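Local structure of Lmo0135 protein (Listeria monocytogenes EGD-e, 5ISU) at residues 250-255 / 295-300; 263-268 / 274-279; 383-386 / 392-395. The protein is the extracytoplasmic substrate-binding protein of an ABC transporter and probably takes part in the uptake of peptides. One frame throughout, in Å; residues are numbered along the deposited sequence.

Contact 1 of 3, residues 250-255 / 295-300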
ATOM      1  N   ILE A 250      22.749  -1.485   0.318  1.00 46.36           N
ATOM      2  CA  ILE A 250      21.553  -0.922   0.899  1.00 47.00           C
ATOM      3  C   ILE A 250      20.797  -0.220  -0.202  1.00 47.60           C
ATOM      4  O   ILE A 250      21.380   0.569  -0.939  1.00 47.83           O
ATOM      5  CB  ILE A 250      21.883   0.068   2.014  1.00 50.45           C
ATOM      6  CG1 ILE A 250      22.681  -0.633   3.123  1.00 50.68           C
ATOM      7  CG2 ILE A 250      20.613   0.689   2.575  1.00 50.14           C
ATOM      8  CD1 ILE A 250      21.964  -1.815   3.742  1.00 50.72           C
ATOM      9  N   ILE A 251      19.505  -0.527  -0.321  1.00 45.70           N
ATOM     10  CA  ILE A 251      18.658   0.059  -1.351  1.00 47.97           C
ATOM     11  C   ILE A 251      17.514   0.816  -0.682  1.00 47.11           C
ATOM     12  O   ILE A 251      16.798   0.255   0.141  1.00 47.20           O
ATOM     13  CB  ILE A 251      18.047  -1.022  -2.258  1.00 48.62           C
ATOM     14  CG1 ILE A 251      19.098  -2.060  -2.661  1.00 50.85           C
ATOM     15  CG2 ILE A 251      17.443  -0.373  -3.492  1.00 50.12           C
ATOM     16  CD1 ILE A 251      18.521  -3.273  -3.353  1.00 50.34           C
ATOM     17  N   THR A 252      17.354   2.072  -1.074  1.00 47.95           N
ATOM     18  CA  THR A 252      16.331   2.962  -0.556  1.00 48.66           C
ATOM     19  C   THR A 252      15.449   3.418  -1.730  1.00 48.63           C
ATOM     20  O   THR A 252      15.953   3.913  -2.724  1.00 49.32           O
ATOM     21  CB  THR A 252      16.978   4.169   0.121  1.00 48.99           C
ATOM     22  OG1 THR A 252      17.786   3.713   1.216  1.00 48.86           O
ATOM     23  CG2 THR A 252      15.916   5.145   0.640  1.00 50.87           C
ATOM     24  N   TYR A 253      14.138   3.256  -1.582  1.00 45.91           N
ATOM     25  CA  TYR A 253      13.181   3.557  -2.639  1.00 47.15           C
ATOM     26  C   TYR A 253      11.828   3.986  -2.032  1.00 46.50           C
ATOM     27  O   TYR A 253      11.538   3.651  -0.885  1.00 44.52           O
ATOM     28  CB  TYR A 253      13.008   2.306  -3.505  1.00 47.04           C
ATOM     29  CG  TYR A 253      12.595   1.091  -2.688  1.00 45.85           C
ATOM     30  CD1 TYR A 253      13.529   0.387  -1.951  1.00 44.25           C
ATOM     31  CD2 TYR A 253      11.268   0.678  -2.636  1.00 46.92           C
ATOM     32  CE1 TYR A 253      13.167  -0.693  -1.182  1.00 46.16           C
ATOM     33  CE2 TYR A 253      10.888  -0.417  -1.875  1.00 46.91           C
ATOM     34  CZ  TYR A 253      11.837  -1.104  -1.154  1.00 47.12           C
ATOM     35  OH  TYR A 253      11.466  -2.175  -0.382  1.00 49.86           O
ATOM     36  N   PRO A 254      11.006   4.734  -2.789  1.00 46.23           N
ATOM     37  CA  PRO A 254       9.734   5.161  -2.205  1.00 46.66           C
ATOM     38  C   PRO A 254       8.790   4.010  -1.912  1.00 42.70           C
ATOM     39  O   PRO A 254       8.709   3.081  -2.688  1.00 40.79           O
ATOM     40  CB  PRO A 254       9.146   6.104  -3.277  1.00 49.27           C
ATOM     41  CG  PRO A 254      10.317   6.532  -4.111  1.00 49.40           C
ATOM     42  CD  PRO A 254      11.206   5.318  -4.133  1.00 48.42           C
ATOM     43  N   GLU A 255       8.130   4.043  -0.760  1.00 42.71           N
ATOM     44  CA  GLU A 255       7.161   2.995  -0.417  1.00 48.09           C
ATOM     45  C   GLU A 255       5.740   3.466  -0.702  1.00 44.23           C
ATOM     46  O   GLU A 255       4.785   2.734  -0.444  1.00 44.39           O
ATOM     47  CB  GLU A 255       7.302   2.525   1.038  1.00 54.38           C
ATOM     48  CG  GLU A 255       6.512   1.235   1.323  1.00 64.28           C
ATOM     49  CD  GLU A 255       7.104   0.371   2.432  1.00 73.86           C
ATOM     50  OE1 GLU A 255       7.090  -0.877   2.277  1.00 77.59           O
ATOM     51  OE2 GLU A 255       7.634   0.924   3.426  1.00 82.22           O
ATOM     52  N   SER A 295      17.615  10.840   9.275  1.00 61.27           N
ATOM     53  CA  SER A 295      17.959  11.851   8.299  1.00 56.97           C
ATOM     54  C   SER A 295      16.891  11.912   7.232  1.00 56.96           C
ATOM     55  O   SER A 295      15.905  11.165   7.280  1.00 57.44           O
ATOM     56  CB  SER A 295      19.262  11.446   7.641  1.00 59.18           C
ATOM     57  OG  SER A 295      19.104  10.220   6.953  1.00 55.21           O
ATOM     58  N   ASP A 296      17.119  12.754   6.232  1.00 55.97           N
ATOM     59  CA  ASP A 296      16.152  12.931   5.148  1.00 55.87           C
ATOM     60  C   ASP A 296      16.206  11.858   4.047  1.00 54.17           C
ATOM     61  O   ASP A 296      15.502  11.980   3.047  1.00 54.10           O
ATOM     62  CB  ASP A 296      16.304  14.328   4.514  1.00 59.30           C
ATOM     63  CG  ASP A 296      17.596  14.492   3.725  1.00 62.67           C
ATOM     64  OD1 ASP A 296      18.620  13.866   4.086  1.00 64.97           O
ATOM     65  OD2 ASP A 296      17.575  15.266   2.743  1.00 70.17           O
ATOM     66  N   GLU A 297      17.048  10.834   4.200  1.00 53.26           N
ATOM     67  CA  GLU A 297      17.117   9.786   3.174  1.00 53.16           C
ATOM     68  C   GLU A 297      15.917   8.833   3.267  1.00 47.55           C
ATOM     69  O   GLU A 297      15.647   8.111   2.326  1.00 48.23           O
ATOM     70  CB  GLU A 297      18.423   8.961   3.276  1.00 56.92           C
ATOM     71  CG  GLU A 297      18.633   8.016   2.077  1.00 63.13           C
ATOM     72  CD  GLU A 297      19.833   7.077   2.185  1.00 66.83           C
ATOM     73  OE1 GLU A 297      20.861   7.426   2.816  1.00 69.01           O
ATOM     74  OE2 GLU A 297      19.746   5.968   1.607  1.00 71.25           O
ATOM     75  N   TYR A 298      15.195   8.860   4.384  1.00 46.22           N
ATOM     76  CA  TYR A 298      14.098   7.922   4.631  1.00 45.29           C
ATOM     77  C   TYR A 298      12.691   8.467   4.455  1.00 42.81           C
ATOM     78  O   TYR A 298      11.715   7.712   4.536  1.00 44.93           O
ATOM     79  CB  TYR A 298      14.279   7.325   6.018  1.00 47.20           C
ATOM     80  CG  TYR A 298      15.690   6.793   6.213  1.00 50.25           C
ATOM     81  CD1 TYR A 298      16.166   5.730   5.447  1.00 52.85           C
ATOM     82  CD2 TYR A 298      16.548   7.354   7.164  1.00 52.64           C
ATOM     83  CE1 TYR A 298      17.461   5.243   5.619  1.00 55.14           C
ATOM     84  CE2 TYR A 298      17.840   6.875   7.344  1.00 55.09           C
ATOM     85  CZ  TYR A 298      18.293   5.823   6.574  1.00 56.24           C
ATOM     86  OH  TYR A 298      19.578   5.357   6.757  1.00 61.15           O
ATOM     87  N   ALA A 299      12.585   9.766   4.216  1.00 39.42           N
ATOM     88  CA  ALA A 299      11.298  10.401   3.998  1.00 40.60           C
ATOM     89  C   ALA A 299      11.495  11.797   3.424  1.00 41.22           C
ATOM     90  O   ALA A 299      12.509  12.435   3.689  1.00 42.92           O
ATOM     91  CB  ALA A 299      10.499  10.472   5.295  1.00 38.95           C
ATOM     92  N   LYS A 300      10.555  12.230   2.590  1.00 38.92           N
ATOM     93  CA  LYS A 300      10.579  13.575   2.042  1.00 39.90           C
ATOM     94  C   LYS A 300       9.282  14.280   2.506  1.00 39.61           C
ATOM     95  O   LYS A 300       8.243  13.631   2.639  1.00 39.24           O
ATOM     96  CB  LYS A 300      10.716  13.575   0.518  1.00 41.35           C
ATOM     97  CG  LYS A 300       9.516  13.010  -0.244  1.00 43.06           C
ATOM     98  CD  LYS A 300       9.772  12.897  -1.751  1.00 45.32           C
ATOM     99  CE  LYS A 300       9.890  14.261  -2.410  1.00 48.19           C
ATOM    100  NZ  LYS A 300      10.112  14.150  -3.878  1.00 51.38           N
TER
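Thr252 and Glu297 carry this contact, which is mainly polar and lies at the surface. In its one cross-segment hydrogen bond the threonine hydroxyl is the donor, with OG1 of Thr252 3.0 Å from OE2 of Glu297. The hydroxyl reaches that oxygen from its anti side and 26° out of the carboxylate plane, so the bond is tilted. Glu297 spans the gap because its CG is anti to the backbone N (chi1 -170°) and the chain runs on extended, sending the carboxylate toward the strand although CB does not point there.

Charge adds a stronger partner. OE2 of Glu297 also forms a salt bridge with NH2 of Arg239, so a hydroxyl and a guanidinium share one oxygen; together they would be expected to favour the ionised carboxylate. NE of Arg239 makes a weak hydrogen bond to OH of Tyr298, and Ile250 packs on the same arginine.

Both segments belong to a mixed sheet of this family 5 extracellular solute-binding protein: 250-255 lies on the long strand 248-263, 299-300 begins the short strand 299-301, and both strands pair antiparallel with strand 462-475. The backbones of Ile251, Tyr253 and Glu255 hydrogen-bond to Leu472, Ala470 and Asp468, those of Tyr298 and Lys300 to Asn469 and Tyr467. Strand 462-475 thus lies between the two, and a type I turn from Ser295 to Tyr298 puts Glu297 where its extended side chain can reach Thr252.

Van der Waals contact is slight. The methyl CG2 of Thr252 comes 3.4 Å from the backbone O of Glu297, which accepts a hydrogen bond from ND2 of Asn469. Within the turn, the backbone N of Glu297 bonds weakly to OG of Ser295, at 3.5 Å.

Contact 2 of 3, residues 263-268 / 274-279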
ATOM      1  N   PHE A 263      -6.982  15.031  12.635  1.00 46.59           N
ATOM      2  CA  PHE A 263      -7.601  15.865  13.692  1.00 47.33           C
ATOM      3  C   PHE A 263      -9.018  15.342  13.872  1.00 48.10           C
ATOM      4  O   PHE A 263      -9.807  15.391  12.929  1.00 45.52           O
ATOM      5  CB  PHE A 263      -7.609  17.346  13.326  1.00 47.82           C
ATOM      6  CG  PHE A 263      -6.227  17.938  13.140  1.00 45.86           C
ATOM      7  CD1 PHE A 263      -5.366  18.066  14.214  1.00 46.61           C
ATOM      8  CD2 PHE A 263      -5.823  18.426  11.906  1.00 45.08           C
ATOM      9  CE1 PHE A 263      -4.103  18.613  14.050  1.00 46.44           C
ATOM     10  CE2 PHE A 263      -4.567  18.987  11.739  1.00 43.34           C
ATOM     11  CZ  PHE A 263      -3.708  19.079  12.814  1.00 44.99           C
ATOM     12  N   ASN A 264      -9.322  14.811  15.061  1.00 49.94           N
ATOM     13  CA  ASN A 264     -10.642  14.203  15.328  1.00 53.86           C
ATOM     14  C   ASN A 264     -11.750  15.235  15.517  1.00 56.06           C
ATOM     15  O   ASN A 264     -11.922  15.778  16.614  1.00 57.92           O
ATOM     16  CB  ASN A 264     -10.579  13.305  16.568  1.00 56.32           C
ATOM     17  CG  ASN A 264     -11.807  12.403  16.716  1.00 58.81           C
ATOM     18  OD1 ASN A 264     -12.793  12.541  15.993  1.00 59.25           O
ATOM     19  ND2 ASN A 264     -11.734  11.455  17.641  1.00 61.07           N
ATOM     20  N   GLU A 265     -12.529  15.473  14.465  1.00 56.53           N
ATOM     21  CA  GLU A 265     -13.620  16.444  14.541  1.00 60.68           C
ATOM     22  C   GLU A 265     -14.801  16.033  15.444  1.00 62.96           C
ATOM     23  O   GLU A 265     -15.737  16.807  15.600  1.00 66.76           O
ATOM     24  CB  GLU A 265     -14.092  16.852  13.148  1.00 62.49           C
ATOM     25  CG  GLU A 265     -12.971  17.501  12.353  1.00 61.11           C
ATOM     26  CD  GLU A 265     -13.412  18.089  11.022  1.00 63.30           C
ATOM     27  OE1 GLU A 265     -14.591  18.476  10.884  1.00 63.92           O
ATOM     28  OE2 GLU A 265     -12.547  18.212  10.123  1.00 63.80           O
ATOM     29  N   ASN A 266     -14.774  14.824  16.012  1.00 63.71           N
ATOM     30  CA  ASN A 266     -15.808  14.435  16.991  1.00 68.51           C
ATOM     31  C   ASN A 266     -15.581  15.209  18.312  1.00 69.75           C
ATOM     32  O   ASN A 266     -16.509  15.353  19.109  1.00 70.47           O
ATOM     33  CB  ASN A 266     -15.856  12.922  17.235  1.00 70.50           C
ATOM     34  CG  ASN A 266     -16.462  12.152  16.067  1.00 72.93           C
ATOM     35  OD1 ASN A 266     -17.104  12.733  15.179  1.00 73.06           O
ATOM     36  ND2 ASN A 266     -16.288  10.829  16.081  1.00 74.98           N
ATOM     37  N   GLN A 267     -14.348  15.686  18.540  1.00 66.07           N
ATOM     38  CA  GLN A 267     -14.065  16.533  19.700  1.00 68.66           C
ATOM     39  C   GLN A 267     -14.496  17.929  19.267  1.00 68.31           C
ATOM     40  O   GLN A 267     -14.016  18.426  18.261  1.00 64.38           O
ATOM     41  CB  GLN A 267     -12.581  16.527  20.105  1.00 68.09           C
ATOM     42  CG  GLN A 267     -12.103  15.207  20.702  1.00 68.40           C
ATOM     43  CD  GLN A 267     -10.822  15.353  21.518  1.00 69.30           C
ATOM     44  OE1 GLN A 267     -10.143  16.378  21.456  1.00 69.93           O
ATOM     45  NE2 GLN A 267     -10.496  14.326  22.298  1.00 70.91           N
ATOM     46  N   PRO A 268     -15.431  18.557  20.004  1.00 73.75           N
ATOM     47  CA  PRO A 268     -15.917  19.883  19.586  1.00 73.97           C
ATOM     48  C   PRO A 268     -14.829  20.911  19.212  1.00 71.26           C
ATOM     49  O   PRO A 268     -14.954  21.570  18.187  1.00 68.71           O
ATOM     50  CB  PRO A 268     -16.723  20.359  20.795  1.00 78.32           C
ATOM     51  CG  PRO A 268     -17.170  19.112  21.473  1.00 80.08           C
ATOM     52  CD  PRO A 268     -16.112  18.075  21.222  1.00 76.29           C
ATOM     53  N   GLU A 274      -9.739  27.164  12.216  1.00 63.56           N
ATOM     54  CA  GLU A 274      -8.665  27.969  12.804  1.00 65.16           C
ATOM     55  C   GLU A 274      -7.747  27.158  13.737  1.00 62.53           C
ATOM     56  O   GLU A 274      -6.508  27.259  13.641  1.00 58.72           O
ATOM     57  CB  GLU A 274      -9.229  29.197  13.538  1.00 71.64           C
ATOM     58  CG  GLU A 274      -9.774  30.321  12.642  1.00 76.48           C
ATOM     59  CD  GLU A 274     -11.072  30.002  11.884  1.00 79.34           C
ATOM     60  OE1 GLU A 274     -11.573  28.854  11.942  1.00 79.87           O
ATOM     61  OE2 GLU A 274     -11.599  30.926  11.219  1.00 83.11           O
ATOM     62  N   LEU A 275      -8.337  26.333  14.604  1.00 59.58           N
ATOM     63  CA  LEU A 275      -7.530  25.513  15.505  1.00 57.14           C
ATOM     64  C   LEU A 275      -6.697  24.509  14.724  1.00 54.38           C
ATOM     65  O   LEU A 275      -5.508  24.341  15.004  1.00 51.40           O
ATOM     66  CB  LEU A 275      -8.391  24.778  16.521  1.00 60.57           C
ATOM     67  CG  LEU A 275      -7.623  23.977  17.583  1.00 61.10           C
ATOM     68  CD1 LEU A 275      -6.587  24.839  18.306  1.00 61.25           C
ATOM     69  CD2 LEU A 275      -8.593  23.357  18.575  1.00 63.55           C
ATOM     70  N   ARG A 276      -7.319  23.851  13.741  1.00 53.15           N
ATOM     71  CA  ARG A 276      -6.622  22.866  12.905  1.00 48.93           C
ATOM     72  C   ARG A 276      -5.455  23.505  12.153  1.00 46.58           C
ATOM     73  O   ARG A 276      -4.390  22.888  12.010  1.00 42.74           O
ATOM     74  CB  ARG A 276      -7.577  22.174  11.915  1.00 48.88           C
ATOM     75  CG  ARG A 276      -8.660  21.341  12.591  1.00 50.20           C
ATOM     76  CD  ARG A 276      -9.298  20.326  11.665  1.00 48.40           C
ATOM     77  NE  ARG A 276      -9.935  20.930  10.495  1.00 51.01           N
ATOM     78  CZ  ARG A 276     -11.199  21.371  10.436  1.00 51.92           C
ATOM     79  NH1 ARG A 276     -12.005  21.315  11.496  1.00 53.46           N
ATOM     80  NH2 ARG A 276     -11.664  21.883   9.299  1.00 51.13           N
ATOM     81  N   GLN A 277      -5.658  24.735  11.685  1.00 47.85           N
ATOM     82  CA  GLN A 277      -4.616  25.470  10.970  1.00 49.13           C
ATOM     83  C   GLN A 277      -3.513  25.899  11.926  1.00 51.12           C
ATOM     84  O   GLN A 277      -2.327  25.878  11.567  1.00 49.88           O
ATOM     85  CB  GLN A 277      -5.193  26.675  10.251  1.00 52.75           C
ATOM     86  CG  GLN A 277      -6.080  26.329   9.067  1.00 53.65           C
ATOM     87  CD  GLN A 277      -6.730  27.554   8.444  1.00 55.91           C
ATOM     88  OE1 GLN A 277      -6.821  28.601   9.074  1.00 60.56           O
ATOM     89  NE2 GLN A 277      -7.197  27.422   7.206  1.00 54.96           N
ATOM     90  N   ALA A 278      -3.891  26.280  13.145  1.00 54.24           N
ATOM     91  CA  ALA A 278      -2.892  26.649  14.153  1.00 55.53           C
ATOM     92  C   ALA A 278      -1.962  25.464  14.449  1.00 53.66           C
ATOM     93  O   ALA A 278      -0.750  25.636  14.562  1.00 55.05           O
ATOM     94  CB  ALA A 278      -3.563  27.120  15.429  1.00 57.47           C
ATOM     95  N   LEU A 279      -2.538  24.263  14.523  1.00 52.24           N
ATOM     96  CA  LEU A 279      -1.797  23.034  14.825  1.00 51.00           C
ATOM     97  C   LEU A 279      -0.991  22.521  13.629  1.00 50.55           C
ATOM     98  O   LEU A 279      -0.275  21.517  13.744  1.00 49.04           O
ATOM     99  CB  LEU A 279      -2.747  21.943  15.331  1.00 52.73           C
ATOM    100  CG  LEU A 279      -3.556  22.258  16.594  1.00 55.74           C
ATOM    101  CD1 LEU A 279      -4.571  21.160  16.879  1.00 55.84           C
ATOM    102  CD2 LEU A 279      -2.662  22.494  17.809  1.00 57.44           C
TER
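Phe263, at the end of strand 248-263, lays its side chain obliquely across the aliphatic part of Arg276, with CB of Phe263 3.8 Å from CD of Arg276. Farther out the ring leans on the helix: its CE1 lies 3.8 Å from CB of Leu279 and equally close to that leucine's CD1, while CE2 of Phe263 comes 3.9 Å from the backbone O of Arg276. The next residue, Asn264, turns away from the helix and organises the loop instead. OD1 of Asn264 accepts from the backbone N of Asn266 (3.0 Å), forming an Asx turn with the donor well above the carbonyl plane.

That Asx turn sits within a type I beta turn from Asn264 to Gln267, through which the chain leaves strand 248-263 on its way to helix 273-281. The turn brings Glu265 over Arg276. Its carboxylate stacks on the guanidinium, the two planes only 5° apart, with OE2 of Glu265 3.4 Å above the guanidinium plane and over its centre. This salt bridge rests on charge alone, since no N-H points at the oxygen. The side chain of Arg276 is bent at chi3 (-60°), which turns the guanidinium away from the line of its CH2 groups, and its hydrogens serve other acceptors: NH1 bonds to O of Leu270 and NH2 to O of Asp459, which should fix the rotation of the plane that Glu265 covers. Farther along, Gln267 turns to the neighbouring loop, its NE2 bonding to O of Ala391.

Contact 3 of 3, residues 383-386 / 392-395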
ATOM      1  N   ASN A 383      -9.450  -0.639  17.750  1.00 82.51           N
ATOM      2  CA  ASN A 383     -10.769  -0.492  18.379  1.00 84.45           C
ATOM      3  C   ASN A 383     -11.124   0.986  18.591  1.00 83.59           C
ATOM      4  O   ASN A 383     -12.279   1.375  18.429  1.00 86.39           O
ATOM      5  CB  ASN A 383     -10.825  -1.230  19.722  1.00 87.49           C
ATOM      6  CG  ASN A 383     -10.597  -2.727  19.587  1.00 88.53           C
ATOM      7  OD1 ASN A 383     -10.599  -3.282  18.484  1.00 86.05           O
ATOM      8  ND2 ASN A 383     -10.396  -3.388  20.714  1.00 90.79           N
ATOM      9  N   ILE A 384     -10.126   1.802  18.932  1.00 80.17           N
ATOM     10  CA  ILE A 384     -10.351   3.228  19.155  1.00 78.12           C
ATOM     11  C   ILE A 384     -10.541   4.008  17.859  1.00 73.97           C
ATOM     12  O   ILE A 384     -11.545   4.699  17.697  1.00 75.53           O
ATOM     13  CB  ILE A 384      -9.212   3.865  19.980  1.00 78.77           C
ATOM     14  CG1 ILE A 384      -9.297   3.384  21.430  1.00 83.33           C
ATOM     15  CG2 ILE A 384      -9.306   5.389  19.968  1.00 78.00           C
ATOM     16  CD1 ILE A 384      -8.156   3.859  22.313  1.00 83.72           C
ATOM     17  N   THR A 385      -9.598   3.881  16.932  1.00 69.56           N
ATOM     18  CA  THR A 385      -9.648   4.656  15.692  1.00 66.71           C
ATOM     19  C   THR A 385     -10.524   4.070  14.594  1.00 66.31           C
ATOM     20  O   THR A 385     -10.857   4.763  13.644  1.00 62.18           O
ATOM     21  CB  THR A 385      -8.232   4.908  15.120  1.00 63.58           C
ATOM     22  OG1 THR A 385      -7.660   3.677  14.662  1.00 63.48           O
ATOM     23  CG2 THR A 385      -7.345   5.531  16.178  1.00 63.15           C
ATOM     24  N   LEU A 386     -10.888   2.801  14.703  1.00 71.77           N
ATOM     25  CA  LEU A 386     -11.750   2.189  13.693  1.00 74.78           C
ATOM     26  C   LEU A 386     -13.224   2.460  14.047  1.00 74.38           C
ATOM     27  O   LEU A 386     -14.123   2.176  13.252  1.00 73.33           O
ATOM     28  CB  LEU A 386     -11.462   0.688  13.579  1.00 79.78           C
ATOM     29  CG  LEU A 386     -11.637   0.073  12.193  1.00 82.81           C
ATOM     30  CD1 LEU A 386     -10.594   0.652  11.226  1.00 78.99           C
ATOM     31  CD2 LEU A 386     -11.505  -1.443  12.269  1.00 85.55           C
ATOM     32  N   ASP A 392     -12.236  10.035  21.976  1.00 75.01           N
ATOM     33  CA  ASP A 392     -11.187   9.979  23.000  1.00 76.74           C
ATOM     34  C   ASP A 392      -9.921  10.662  22.517  1.00 71.32           C
ATOM     35  O   ASP A 392      -9.273  11.381  23.271  1.00 73.49           O
ATOM     36  CB  ASP A 392     -10.838   8.533  23.356  1.00 79.08           C
ATOM     37  CG  ASP A 392     -11.997   7.777  23.960  1.00 83.70           C
ATOM     38  OD1 ASP A 392     -13.021   8.397  24.345  1.00 84.03           O
ATOM     39  OD2 ASP A 392     -11.866   6.544  24.066  1.00 88.22           O
ATOM     40  N   TYR A 393      -9.586  10.437  21.250  1.00 67.23           N
ATOM     41  CA  TYR A 393      -8.366  10.991  20.667  1.00 64.57           C
ATOM     42  C   TYR A 393      -8.604  12.342  20.011  1.00 62.50           C
ATOM     43  O   TYR A 393      -9.585  12.538  19.310  1.00 60.88           O
ATOM     44  CB  TYR A 393      -7.742  10.006  19.648  1.00 62.17           C
ATOM     45  CG  TYR A 393      -8.553   9.726  18.367  1.00 60.70           C
ATOM     46  CD1 TYR A 393      -9.558   8.754  18.349  1.00 62.55           C
ATOM     47  CD2 TYR A 393      -8.269  10.389  17.172  1.00 58.68           C
ATOM     48  CE1 TYR A 393     -10.283   8.478  17.198  1.00 60.62           C
ATOM     49  CE2 TYR A 393      -8.981  10.110  16.010  1.00 57.94           C
ATOM     50  CZ  TYR A 393      -9.996   9.156  16.036  1.00 59.48           C
ATOM     51  OH  TYR A 393     -10.725   8.864  14.902  1.00 57.35           O
ATOM     52  N   SER A 394      -7.702  13.280  20.263  1.00 62.02           N
ATOM     53  CA  SER A 394      -7.772  14.581  19.619  1.00 60.66           C
ATOM     54  C   SER A 394      -7.025  14.415  18.302  1.00 56.90           C
ATOM     55  O   SER A 394      -7.457  14.883  17.251  1.00 56.77           O
ATOM     56  CB  SER A 394      -7.097  15.655  20.471  1.00 61.43           C
ATOM     57  OG  SER A 394      -7.501  15.558  21.825  1.00 63.91           O
ATOM     58  N   ILE A 395      -5.897  13.722  18.381  1.00 56.06           N
ATOM     59  CA  ILE A 395      -5.038  13.487  17.227  1.00 53.84           C
ATOM     60  C   ILE A 395      -4.598  12.033  17.216  1.00 54.21           C
ATOM     61  O   ILE A 395      -4.359  11.440  18.279  1.00 56.02           O
ATOM     62  CB  ILE A 395      -3.774  14.377  17.301  1.00 53.13           C
ATOM     63  CG1 ILE A 395      -4.168  15.858  17.357  1.00 53.27           C
ATOM     64  CG2 ILE A 395      -2.842  14.105  16.118  1.00 51.87           C
ATOM     65  CD1 ILE A 395      -3.006  16.795  17.598  1.00 53.99           C
TER
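Tyr393 directs its ring at Ile384 and Thr385 near the end of helix 378-385. From CB, the side chain sets off with CG between the backbone N and the carbonyl carbon (chi1 66°), which sends the ring toward these two residues. CD1 of Tyr393 then meets the branch methyl CG2 of Ile384 at 3.7 Å, the closest approach between the segments; the methyl arrives obliquely, and the two side chains run past each other in opposite senses. One atom farther, CE1 of Tyr393 is 4.0 Å from the backbone O of Ile384 and 4.2 Å from CA of Thr385. The methyl CG2 of Thr385 lies over one face of the ring, displaced toward its rim and 4.3 Å from CE1 of Tyr393, while OG1 of Thr385 bonds to O of Leu381 within the helix. At the tip, OH of Tyr393 hydrogen-bonds to O of Tyr421. The ring sits in the beta-alpha-beta connection from strand 370-376 through helix 378-385 to strand 395-400, also touching Tyr345 of strand 341-347 and Thr262 of strand 248-263.

In the fold
Contact 1 is a surface contact, whereas contacts 2 and 3 are buried; all three draw on the same mixed sheet or the chain beside it. Strand 248-263 runs from contact 1 to contact 2, whose centres are about 31 Å apart. Contacts 2 and 3 touch: OE1 of Gln267 is 2.8 Å from OG of Ser394, and N of Asn264 is 2.9 Å from O of Ser394, both probable hydrogen bonds tying the end of strand 248-263 to the start of strand 395-400. Chemistry follows place: a hydroxyl-carboxylate bond at the surface, on a carboxylate also paired with Arg239; apolar packing with a stacked ion pair in contact 2; and mainly apolar packing against an aromatic ring in contact 3.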